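Local coordinates for insecticyanin A form (Manduca sexta, PDB 1Z24), which binds biliverdin IX gamma and, as a blue pigment mixed with lipoprotein-bound carotenes, gives hornworms their green camouflage colour, at residues Ala55-Ser60 and Met90-Gly95; Ser21-Ala26 and Leu106-Lys111; Tyr117-His122 and Lys126-His131. All coordinates share one frame; numbering follows the deposited sequence.

Contact 1: Ala55-Ser60 and Met90-Gly95. With BLV (biliverdin IX gamma chromophore), chain B.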
loop_
_atom_site.group_PDB
_atom_site.type_symbol
_atom_site.label_atom_id
_atom_site.label_comp_id
_atom_site.label_asym_id
_atom_site.label_seq_id
_atom_site.Cartn_x
_atom_site.Cartn_y
_atom_site.Cartn_z
ATOM N N ALA A 55 21.277 -10.628 23.362
ATOM C CA ALA A 55 21.543 -10.802 21.953
ATOM C C ALA A 55 22.475 -9.730 21.414
ATOM O O ALA A 55 22.389 -8.583 21.799
ATOM C CB ALA A 55 20.234 -10.890 21.211
ATOM N N SER A 56 23.387 -10.114 20.532
ATOM C CA SER A 56 24.328 -9.162 19.962
ATOM C C SER A 56 24.442 -9.319 18.460
ATOM O O SER A 56 24.020 -10.318 17.883
ATOM C CB SER A 56 25.692 -9.321 20.553
ATOM O OG SER A 56 26.217 -10.566 20.251
ATOM N N VAL A 57 25.005 -8.334 17.800
ATOM C CA VAL A 57 25.138 -8.440 16.353
ATOM C C VAL A 57 26.554 -8.154 15.876
ATOM O O VAL A 57 27.257 -7.306 16.406
ATOM C CB VAL A 57 24.053 -7.630 15.574
ATOM C CG1 VAL A 57 23.601 -6.394 16.300
ATOM C CG2 VAL A 57 24.499 -7.201 14.199
ATOM N N TYR A 58 26.960 -8.868 14.862
ATOM C CA TYR A 58 28.221 -8.680 14.272
ATOM C C TYR A 58 27.944 -8.606 12.761
ATOM O O TYR A 58 27.575 -9.588 12.120
ATOM C CB TYR A 58 29.185 -9.834 14.613
ATOM C CG TYR A 58 30.509 -9.624 13.897
ATOM C CD1 TYR A 58 31.522 -8.873 14.495
ATOM C CD2 TYR A 58 30.777 -10.170 12.652
ATOM C CE1 TYR A 58 32.740 -8.630 13.874
ATOM C CE2 TYR A 58 32.002 -9.959 12.012
ATOM C CZ TYR A 58 32.974 -9.188 12.630
ATOM O OH TYR A 58 34.183 -9.014 12.055
ATOM N N ASN A 59 28.104 -7.424 12.176
ATOM C CA ASN A 59 27.877 -7.295 10.760
ATOM C C ASN A 59 29.187 -7.011 10.038
ATOM O O ASN A 59 30.042 -6.229 10.498
ATOM C CB ASN A 59 27.030 -6.038 10.440
ATOM C CG ASN A 59 25.518 -6.089 10.603
ATOM O OD1 ASN A 59 24.873 -7.190 10.578
ATOM N ND2 ASN A 59 24.930 -4.832 10.800
ATOM N N SER A 60 29.344 -7.613 8.874
ATOM C CA SER A 60 30.524 -7.378 8.122
ATOM C C SER A 60 30.367 -7.562 6.645
ATOM O O SER A 60 29.508 -8.264 6.138
ATOM C CB SER A 60 31.703 -8.257 8.579
ATOM O OG SER A 60 31.622 -9.598 8.077
ATOM N N MET A 90 18.550 -3.214 16.272
ATOM C CA MET A 90 19.987 -3.329 16.296
ATOM C C MET A 90 20.491 -1.962 16.668
ATOM O O MET A 90 20.157 -0.983 16.020
ATOM C CB MET A 90 20.506 -3.721 14.938
ATOM C CG MET A 90 19.981 -5.110 14.582
ATOM S SD MET A 90 20.813 -5.680 13.068
ATOM C CE MET A 90 20.174 -4.536 11.769
ATOM N N THR A 91 21.254 -1.902 17.738
ATOM C CA THR A 91 21.745 -0.649 18.166
ATOM C C THR A 91 23.216 -0.659 18.061
ATOM O O THR A 91 23.925 -1.544 18.585
ATOM C CB THR A 91 21.398 -0.496 19.613
ATOM O OG1 THR A 91 19.974 -0.534 19.756
ATOM C CG2 THR A 91 21.981 0.823 20.123
ATOM N N PHE A 92 23.649 0.348 17.355
ATOM C CA PHE A 92 25.077 0.586 17.098
ATOM C C PHE A 92 25.514 1.977 17.564
ATOM O O PHE A 92 24.752 2.922 17.473
ATOM C CB PHE A 92 25.398 0.545 15.588
ATOM C CG PHE A 92 25.096 -0.799 15.052
ATOM C CD1 PHE A 92 25.940 -1.884 15.314
ATOM C CD2 PHE A 92 23.909 -0.973 14.338
ATOM C CE1 PHE A 92 25.609 -3.141 14.808
ATOM C CE2 PHE A 92 23.565 -2.225 13.809
ATOM C CZ PHE A 92 24.434 -3.285 14.062
ATOM N N LYS A 93 26.740 2.119 18.055
ATOM C CA LYS A 93 27.191 3.422 18.504
ATOM C C LYS A 93 28.422 3.875 17.753
ATOM O O LYS A 93 29.366 3.105 17.632
ATOM C CB LYS A 93 27.533 3.375 19.970
ATOM C CG LYS A 93 26.363 3.029 20.866
ATOM C CD LYS A 93 26.727 2.772 22.326
ATOM C CE LYS A 93 25.521 2.610 23.239
ATOM N NZ LYS A 93 25.761 1.577 24.262
ATOM N N PHE A 94 28.407 5.118 17.240
ATOM C CA PHE A 94 29.548 5.660 16.544
ATOM C C PHE A 94 29.871 6.813 17.423
ATOM O O PHE A 94 29.211 7.853 17.291
ATOM C CB PHE A 94 29.071 6.164 15.211
ATOM C CG PHE A 94 28.506 5.012 14.501
ATOM C CD1 PHE A 94 27.135 4.788 14.627
ATOM C CD2 PHE A 94 29.318 4.151 13.755
ATOM C CE1 PHE A 94 26.541 3.708 13.973
ATOM C CE2 PHE A 94 28.730 3.067 13.092
ATOM C CZ PHE A 94 27.350 2.857 13.213
ATOM N N GLY A 95 30.815 6.629 18.340
ATOM C CA GLY A 95 31.097 7.750 19.245
ATOM C C GLY A 95 29.806 8.057 20.020
ATOM O O GLY A 95 29.232 7.168 20.634
HETATM N NA BLV B . 20.466 -1.559 7.438
HETATM C C1A BLV B . 20.042 -0.273 7.400
HETATM C C2A BLV B . 18.681 -0.094 7.877
HETATM C C3A BLV B . 18.258 -1.340 8.236
HETATM C C4A BLV B . 19.384 -2.247 7.946
HETATM C CMA BLV B . 16.851 -1.815 8.761
HETATM O OA BLV B . 20.750 0.633 7.013
HETATM C CAA BLV B . 17.924 1.172 7.896
HETATM C CBA BLV B . 17.530 1.356 6.460
HETATM C CGA BLV B . 16.908 2.743 6.297
HETATM O O1A BLV B . 15.722 2.901 6.209
HETATM O O2A BLV B . 17.624 3.694 6.293
HETATM C CHB BLV B . 19.313 -3.625 8.146
HETATM N NB BLV B . 21.553 -4.378 7.518
HETATM C C1B BLV B . 20.213 -4.600 7.747
HETATM C C2B BLV B . 19.879 -5.989 7.554
HETATM C C3B BLV B . 21.019 -6.587 7.207
HETATM C C4B BLV B . 22.069 -5.564 7.170
HETATM C CMB BLV B . 18.508 -6.623 7.733
HETATM C CAB BLV B . 21.192 -8.042 6.886
HETATM C CBB BLV B . 22.018 -8.275 5.815
HETATM C CHC BLV B . 23.414 -5.844 6.890
HETATM N NC BLV B . 24.608 -3.736 6.888
HETATM C C1C BLV B . 24.548 -5.088 6.954
HETATM C C2C BLV B . 25.893 -5.678 7.059
HETATM C C3C BLV B . 26.823 -4.722 7.101
HETATM C C4C BLV B . 25.995 -3.454 6.991
HETATM C CMC BLV B . 26.146 -7.103 7.214
HETATM C CAC BLV B . 28.362 -4.722 7.188
HETATM C CBC BLV B . 29.026 -3.659 7.700
HETATM C CHD BLV B . 26.537 -2.125 6.892
HETATM N ND BLV B . 24.771 -0.903 8.115
HETATM C C1D BLV B . 26.007 -0.960 7.410
HETATM C C2D BLV B . 26.628 0.399 7.365
HETATM C C3D BLV B . 25.784 1.261 8.028
HETATM C C4D BLV B . 24.677 0.435 8.477
HETATM C CMD BLV B . 27.914 0.804 6.710
HETATM O OD BLV B . 23.751 0.874 9.117
HETATM C CAD BLV B . 25.986 2.706 8.254
HETATM C CBD BLV B . 26.447 2.898 9.686
HETATM C CGD BLV B . 26.474 4.421 10.079
HETATM O O1D BLV B . 27.486 5.039 9.986
HETATM O O2D BLV B . 25.471 4.998 10.456
#

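Contact 2: Ser21-Ala26 and Leu106-Lys111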
loop_
_atom_site.group_PDB
_atom_site.type_symbol
_atom_site.label_atom_id
_atom_site.label_comp_id
_atom_site.label_asym_id
_atom_site.label_seq_id
_atom_site.Cartn_x
_atom_site.Cartn_y
_atom_site.Cartn_z
ATOM N N SER A 21 15.765 -17.328 19.263
ATOM C CA SER A 21 16.861 -18.231 19.387
ATOM C C SER A 21 17.010 -19.064 18.165
ATOM O O SER A 21 18.106 -19.486 17.815
ATOM C CB SER A 21 16.820 -19.104 20.617
ATOM O OG SER A 21 16.102 -20.269 20.312
ATOM N N ALA A 22 15.892 -19.318 17.515
ATOM C CA ALA A 22 15.966 -20.123 16.328
ATOM C C ALA A 22 16.537 -19.259 15.213
ATOM O O ALA A 22 17.197 -19.707 14.281
ATOM C CB ALA A 22 14.538 -20.545 16.003
ATOM N N PHE A 23 16.296 -17.972 15.311
ATOM C CA PHE A 23 16.783 -17.098 14.278
ATOM C C PHE A 23 18.254 -16.800 14.317
ATOM O O PHE A 23 18.854 -16.447 13.316
ATOM C CB PHE A 23 15.949 -15.830 14.389
ATOM C CG PHE A 23 16.065 -14.874 13.233
ATOM C CD1 PHE A 23 15.438 -15.176 12.022
ATOM C CD2 PHE A 23 16.756 -13.665 13.365
ATOM C CE1 PHE A 23 15.510 -14.302 10.930
ATOM C CE2 PHE A 23 16.854 -12.784 12.280
ATOM C CZ PHE A 23 16.216 -13.098 11.071
ATOM N N ALA A 24 18.804 -16.919 15.490
ATOM C CA ALA A 24 20.201 -16.670 15.678
ATOM C C ALA A 24 21.080 -17.453 14.689
ATOM O O ALA A 24 20.772 -18.552 14.221
ATOM C CB ALA A 24 20.559 -16.854 17.172
ATOM N N GLY A 25 22.204 -16.861 14.326
ATOM C CA GLY A 25 23.117 -17.483 13.387
ATOM C C GLY A 25 23.751 -16.494 12.421
ATOM O O GLY A 25 23.653 -15.297 12.561
ATOM N N ALA A 26 24.426 -17.005 11.420
ATOM C CA ALA A 26 25.087 -16.179 10.426
ATOM C C ALA A 26 24.270 -16.114 9.139
ATOM O O ALA A 26 24.061 -17.085 8.386
ATOM C CB ALA A 26 26.442 -16.805 10.181
ATOM N N LEU A 106 9.544 -10.480 7.301
ATOM C CA LEU A 106 8.291 -10.842 6.656
ATOM C C LEU A 106 8.019 -12.342 6.706
ATOM O O LEU A 106 6.889 -12.800 6.844
ATOM C CB LEU A 106 8.360 -10.478 5.163
ATOM C CG LEU A 106 8.557 -9.005 4.888
ATOM C CD1 LEU A 106 8.183 -8.652 3.446
ATOM C CD2 LEU A 106 7.771 -8.219 5.919
ATOM N N ALA A 107 9.070 -13.119 6.564
ATOM C CA ALA A 107 8.959 -14.581 6.584
ATOM C C ALA A 107 10.317 -15.284 6.718
ATOM O O ALA A 107 11.350 -14.798 6.276
ATOM C CB ALA A 107 8.531 -15.012 5.192
ATOM N N THR A 108 10.294 -16.450 7.340
ATOM C CA THR A 108 11.483 -17.230 7.518
ATOM C C THR A 108 11.162 -18.636 8.008
ATOM O O THR A 108 10.167 -18.892 8.712
ATOM C CB THR A 108 12.302 -16.598 8.643
ATOM O OG1 THR A 108 13.538 -17.295 8.712
ATOM C CG2 THR A 108 11.615 -16.700 10.034
ATOM N N ASP A 109 12.044 -19.552 7.648
ATOM C CA ASP A 109 11.909 -20.940 8.109
ATOM C C ASP A 109 12.980 -21.218 9.167
ATOM O O ASP A 109 13.189 -22.334 9.575
ATOM C CB ASP A 109 12.021 -22.057 7.125
ATOM C CG ASP A 109 13.343 -22.056 6.457
ATOM O OD1 ASP A 109 14.239 -21.233 6.639
ATOM O OD2 ASP A 109 13.399 -23.047 5.671
ATOM N N TYR A 110 13.677 -20.158 9.594
ATOM C CA TYR A 110 14.733 -20.170 10.605
ATOM C C TYR A 110 16.023 -20.932 10.269
ATOM O O TYR A 110 17.114 -20.456 10.571
ATOM C CB TYR A 110 14.229 -20.610 11.972
ATOM C CG TYR A 110 13.081 -19.795 12.484
ATOM C CD1 TYR A 110 13.396 -18.579 13.092
ATOM C CD2 TYR A 110 11.738 -20.196 12.382
ATOM C CE1 TYR A 110 12.398 -17.764 13.626
ATOM C CE2 TYR A 110 10.724 -19.376 12.888
ATOM C CZ TYR A 110 11.067 -18.166 13.505
ATOM O OH TYR A 110 10.084 -17.350 13.980
ATOM N N LYS A 111 15.916 -22.110 9.653
ATOM C CA LYS A 111 17.104 -22.887 9.311
ATOM C C LYS A 111 17.693 -22.526 7.976
ATOM O O LYS A 111 18.859 -22.790 7.762
ATOM C CB LYS A 111 16.773 -24.331 9.036
ATOM C CG LYS A 111 15.896 -24.855 10.101
ATOM C CD LYS A 111 16.723 -25.239 11.313
ATOM C CE LYS A 111 15.921 -26.023 12.350
ATOM N NZ LYS A 111 15.327 -25.184 13.423
#

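Contact 3: Tyr117-His122 and Lys126-His131. With BLV (biliverdin IX gamma chromophore), chain B.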
loop_
_atom_site.group_PDB
_atom_site.type_symbol
_atom_site.label_atom_id
_atom_site.label_comp_id
_atom_site.label_asym_id
_atom_site.label_seq_id
_atom_site.Cartn_x
_atom_site.Cartn_y
_atom_site.Cartn_z
ATOM N N TYR A 117 12.663 -6.697 5.709
ATOM C CA TYR A 117 12.267 -5.493 5.006
ATOM C C TYR A 117 12.145 -4.280 5.898
ATOM O O TYR A 117 12.168 -4.413 7.075
ATOM C CB TYR A 117 10.823 -5.862 4.609
ATOM C CG TYR A 117 9.788 -4.795 4.202
ATOM C CD1 TYR A 117 9.529 -4.559 2.850
ATOM C CD2 TYR A 117 9.063 -4.084 5.162
ATOM C CE1 TYR A 117 8.579 -3.627 2.420
ATOM C CE2 TYR A 117 8.099 -3.158 4.759
ATOM C CZ TYR A 117 7.861 -2.942 3.399
ATOM O OH TYR A 117 6.916 -2.043 3.020
ATOM N N ASN A 118 12.029 -3.098 5.326
ATOM C CA ASN A 118 11.851 -1.861 6.072
ATOM C C ASN A 118 11.260 -0.828 5.116
ATOM O O ASN A 118 11.349 -0.999 3.919
ATOM C CB ASN A 118 12.920 -1.316 7.003
ATOM C CG ASN A 118 13.727 -0.208 6.366
ATOM O OD1 ASN A 118 14.323 -0.369 5.289
ATOM N ND2 ASN A 118 13.801 0.891 7.073
ATOM N N CYS A 119 10.634 0.190 5.657
ATOM C CA CYS A 119 9.989 1.264 4.944
ATOM C C CYS A 119 10.321 2.490 5.723
ATOM O O CYS A 119 10.058 2.573 6.907
ATOM C CB CYS A 119 8.442 1.071 4.798
ATOM S SG CYS A 119 7.816 2.402 3.726
ATOM N N ASP A 120 10.944 3.421 5.048
ATOM C CA ASP A 120 11.385 4.682 5.621
ATOM C C ASP A 120 10.623 5.842 4.999
ATOM O O ASP A 120 10.785 6.133 3.803
ATOM C CB ASP A 120 12.875 4.756 5.265
ATOM C CG ASP A 120 13.621 5.863 5.976
ATOM O OD1 ASP A 120 14.761 5.714 6.387
ATOM O OD2 ASP A 120 12.956 6.976 6.154
ATOM N N TYR A 121 9.791 6.501 5.808
ATOM C CA TYR A 121 8.992 7.613 5.288
ATOM C C TYR A 121 9.681 8.976 5.399
ATOM O O TYR A 121 10.141 9.328 6.462
ATOM C CB TYR A 121 7.527 7.606 5.861
ATOM C CG TYR A 121 6.683 8.779 5.319
ATOM C CD1 TYR A 121 6.176 8.797 4.022
ATOM C CD2 TYR A 121 6.394 9.902 6.098
ATOM C CE1 TYR A 121 5.452 9.873 3.519
ATOM C CE2 TYR A 121 5.618 10.974 5.651
ATOM C CZ TYR A 121 5.180 10.963 4.338
ATOM O OH TYR A 121 4.493 12.000 3.874
ATOM N N HIS A 122 9.754 9.739 4.303
ATOM C CA HIS A 122 10.347 11.087 4.262
ATOM C C HIS A 122 9.212 12.109 4.078
ATOM O O HIS A 122 8.762 12.347 2.982
ATOM C CB HIS A 122 11.186 11.173 3.013
ATOM C CG HIS A 122 12.415 10.356 3.179
ATOM N ND1 HIS A 122 13.684 10.930 3.264
ATOM C CD2 HIS A 122 12.577 9.001 3.253
ATOM C CE1 HIS A 122 14.576 9.923 3.397
ATOM N NE2 HIS A 122 13.939 8.756 3.398
ATOM N N LYS A 126 7.143 13.374 0.932
ATOM C CA LYS A 126 5.870 12.715 0.785
ATOM C C LYS A 126 6.095 11.424 0.015
ATOM O O LYS A 126 5.354 11.067 -0.861
ATOM C CB LYS A 126 4.724 13.502 0.196
ATOM C CG LYS A 126 4.532 14.846 0.914
ATOM C CD LYS A 126 3.155 14.912 1.561
ATOM C CE LYS A 126 2.670 16.329 1.849
ATOM N NZ LYS A 126 2.901 16.749 3.246
ATOM N N ALA A 127 7.148 10.713 0.334
ATOM C CA ALA A 127 7.436 9.455 -0.334
ATOM C C ALA A 127 8.225 8.581 0.629
ATOM O O ALA A 127 8.765 9.055 1.647
ATOM C CB ALA A 127 8.223 9.702 -1.603
ATOM N N HIS A 128 8.301 7.291 0.331
ATOM C CA HIS A 128 9.047 6.423 1.215
ATOM C C HIS A 128 9.981 5.594 0.395
ATOM O O HIS A 128 9.755 5.309 -0.804
ATOM C CB HIS A 128 8.113 5.443 2.088
ATOM C CG HIS A 128 7.171 4.695 1.191
ATOM N ND1 HIS A 128 6.057 5.322 0.610
ATOM C CD2 HIS A 128 7.196 3.409 0.768
ATOM C CE1 HIS A 128 5.463 4.398 -0.135
ATOM N NE2 HIS A 128 6.102 3.235 -0.073
ATOM N N SER A 129 11.053 5.208 1.065
ATOM C CA SER A 129 12.001 4.341 0.399
ATOM C C SER A 129 11.750 2.923 0.944
ATOM O O SER A 129 11.302 2.755 2.082
ATOM C CB SER A 129 13.475 4.672 0.548
ATOM O OG SER A 129 13.817 4.904 1.913
ATOM N N ILE A 130 12.021 1.898 0.150
ATOM C CA ILE A 130 11.832 0.530 0.577
ATOM C C ILE A 130 13.154 -0.238 0.551
ATOM O O ILE A 130 13.944 -0.189 -0.419
ATOM C CB ILE A 130 10.829 -0.201 -0.355
ATOM C CG1 ILE A 130 9.366 0.351 -0.251
ATOM C CG2 ILE A 130 10.924 -1.719 -0.129
ATOM C CD1 ILE A 130 8.831 0.292 1.178
ATOM N N HIS A 131 13.406 -0.968 1.613
ATOM C CA HIS A 131 14.608 -1.772 1.648
ATOM C C HIS A 131 14.241 -3.226 1.883
ATOM O O HIS A 131 13.301 -3.505 2.620
ATOM C CB HIS A 131 15.663 -1.343 2.647
ATOM C CG HIS A 131 15.928 0.095 2.452
ATOM N ND1 HIS A 131 15.391 1.075 3.280
ATOM C CD2 HIS A 131 16.655 0.716 1.491
ATOM C CE1 HIS A 131 15.836 2.274 2.776
ATOM N NE2 HIS A 131 16.597 2.088 1.711
HETATM N NA BLV B . 20.466 -1.559 7.438
HETATM C C1A BLV B . 20.042 -0.273 7.400
HETATM C C2A BLV B . 18.681 -0.094 7.877
HETATM C C3A BLV B . 18.258 -1.340 8.236
HETATM C C4A BLV B . 19.384 -2.247 7.946
HETATM C CMA BLV B . 16.851 -1.815 8.761
HETATM O OA BLV B . 20.750 0.633 7.013
HETATM C CAA BLV B . 17.924 1.172 7.896
HETATM C CBA BLV B . 17.530 1.356 6.460
HETATM C CGA BLV B . 16.908 2.743 6.297
HETATM O O1A BLV B . 15.722 2.901 6.209
HETATM O O2A BLV B . 17.624 3.694 6.293
HETATM C CHB BLV B . 19.313 -3.625 8.146
HETATM N NB BLV B . 21.553 -4.378 7.518
HETATM C C1B BLV B . 20.213 -4.600 7.747
HETATM C C2B BLV B . 19.879 -5.989 7.554
HETATM C C3B BLV B . 21.019 -6.587 7.207
HETATM C C4B BLV B . 22.069 -5.564 7.170
HETATM C CMB BLV B . 18.508 -6.623 7.733
HETATM C CAB BLV B . 21.192 -8.042 6.886
HETATM C CBB BLV B . 22.018 -8.275 5.815
HETATM C CHC BLV B . 23.414 -5.844 6.890
HETATM N NC BLV B . 24.608 -3.736 6.888
HETATM C C1C BLV B . 24.548 -5.088 6.954
HETATM C C2C BLV B . 25.893 -5.678 7.059
HETATM C C3C BLV B . 26.823 -4.722 7.101
HETATM C C4C BLV B . 25.995 -3.454 6.991
HETATM C CMC BLV B . 26.146 -7.103 7.214
HETATM C CAC BLV B . 28.362 -4.722 7.188
HETATM C CBC BLV B . 29.026 -3.659 7.700
HETATM C CHD BLV B . 26.537 -2.125 6.892
HETATM N ND BLV B . 24.771 -0.903 8.115
HETATM C C1D BLV B . 26.007 -0.960 7.410
HETATM C C2D BLV B . 26.628 0.399 7.365
HETATM C C3D BLV B . 25.784 1.261 8.028
HETATM C C4D BLV B . 24.677 0.435 8.477
HETATM C CMD BLV B . 27.914 0.804 6.710
HETATM O OD BLV B . 23.751 0.874 9.117
HETATM C CAD BLV B . 25.986 2.706 8.254
HETATM C CBD BLV B . 26.447 2.898 9.686
HETATM C CGD BLV B . 26.474 4.421 10.079
HETATM O O1D BLV B . 27.486 5.039 9.986
HETATM O O2D BLV B . 25.471 4.998 10.456
#

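Contact 1: Ala55-Ser60 and Met90-Gly95
N59 reaches between the bile pigment and the F92 ring, touching both. Its CB lies 3.5 Å from the chromophore methyl CMC, and CG follows at 3.6 Å from pyrrole carbon C2C. At the tip the amide divides: OD1 stays by the same methyl, while ND2 turns to F92 CZ at 3.6 Å and keeps C1C of the pyrrole as a more distant neighbour. Having CG beside the backbone N (chi1 -81°) carries the amide across the end of the ring, their planes 37° apart. Two residues back, V57 supplies the apolar part: its CG2 meets F92 CZ at 3.9 Å near the plane of the ring and M90 SD at 4.1 Å, both by van der Waals contact. M90 bends at chi3 and ends with CE 3.8 Å from the bridging carbon CHB, while one face of F94 receives a propionate of the pigment, CZ lying 3.6 Å from CGD. No hydrogen bond links the segments. They belong to strands 55-63 and 88-94 of the lipocalin barrel, which meet here through side chains, not as paired strands; strand 66-76 pairs with each of them, and its M70 touches both N59 and F92.

Contact 2: Ser21-Ala26 and Leu106-Lys111
T108 OG1, 4.2 Å from CE1 at the rim of the F23 ring, is held by two backbone groups that follow it in the chain. It accepts the backbone N of Y110 at 3.0 Å and 161°, forming an ST turn, and it also hydrogen-bonds to Y113 O. The turn brings Y110 back over its own threonine, whose CG2 sits 3.7 Å above the centre of one ring face. The phenol then leans on the end of the short helix: CD1 lies 3.7 Å from A22 CB and 4.0 Å from F23 CB, and the edge of the ring takes F23 CA in its plane. F23 and Y110 cross at about a right angle. With its CG trans to the main-chain nitrogen (chi1 -167°), F23 sends its ring past the tyrosine toward T108, where W27 and F18 also pack on it. The phenol hydroxyl is held by the backbone N of D19, tying the far end of Y110 to the residues just before the helix. T108, D109 and Y110 form the TDY motif of lipocalins, and G25 and W27 the GxW motif, so two family signatures meet here. K137 joins them by binding both Y110 O and A24 O through NZ. Helix 20-23 thus packs against the turn between strands 97-108 and 113-122 just before the chain enters strand 25-32, and A114 of strand 113-122 touches both F23 and T108.

Contact 3: Tyr117-His122 and Lys126-His131
N118 and H131 run alongside each other in the same direction, their flat groups only 17° apart. H131 ND1 donates to N118 OD1 at 2.7 Å, on a lone pair in the carbonyl plane but bent (141° at the hydrogen). The other end of the amide is used as well: N118 ND2 gives a nearly straight bond (169°) to the pigment propionate oxygen O1A at 2.9 Å. Held at both ends, the amide has its rotation fixed; H131 orients it while ND1 and CE1 of its own ring also lie near O1A, and behind, NE2 bonds to D2 OD2. Sharing this face, D120 sets CB 3.5 Å from S129 OG.

On the reverse face, C119 SG approaches the H128 ring obliquely, 4.0 Å from its centroid, and also touches I130 CD1. Y117 crosses I130 at a slant, its OH 3.5 Å from CD1. At the turn end Y121 runs alongside K126, its OH 3.5 Å from K126 CA.

Paired backbone bonds join N118 with H131 and D120 with S129, and H122 N reaches A127 O at 2.9 Å; a G1 bulge sets K126 and A127 together opposite H122. In this antiparallel hairpin strand 113-122 also pairs with strand 97-108, while strand 127-136 is flanked by strand 3-6, just after which in the chain C9 forms a disulfide with C119.

Overall arrangement
All three contacts reach one curled sheet, the lipocalin barrel. Along the chain, contact 1 is nested inside the long loop that contact 2 closes, and contact 3 follows both. Centre to centre, contacts 1 and 2 are about 18 Å apart, 1 and 3 about 22 Å, and 2 and 3 about 24 Å, the last pair on opposite sides of the chain's centre. Contacts 2 and 3 nonetheless touch, through L106 CG and Y117 CB at 3.9 Å, on neighbouring strands 97-108 and 113-122. Contact 1 reaches the chromophore by packing, F94 on a propionate included, contact 3 by a hydrogen bond to the other propionate, while contact 2 joins family signature motifs farther from the pigment.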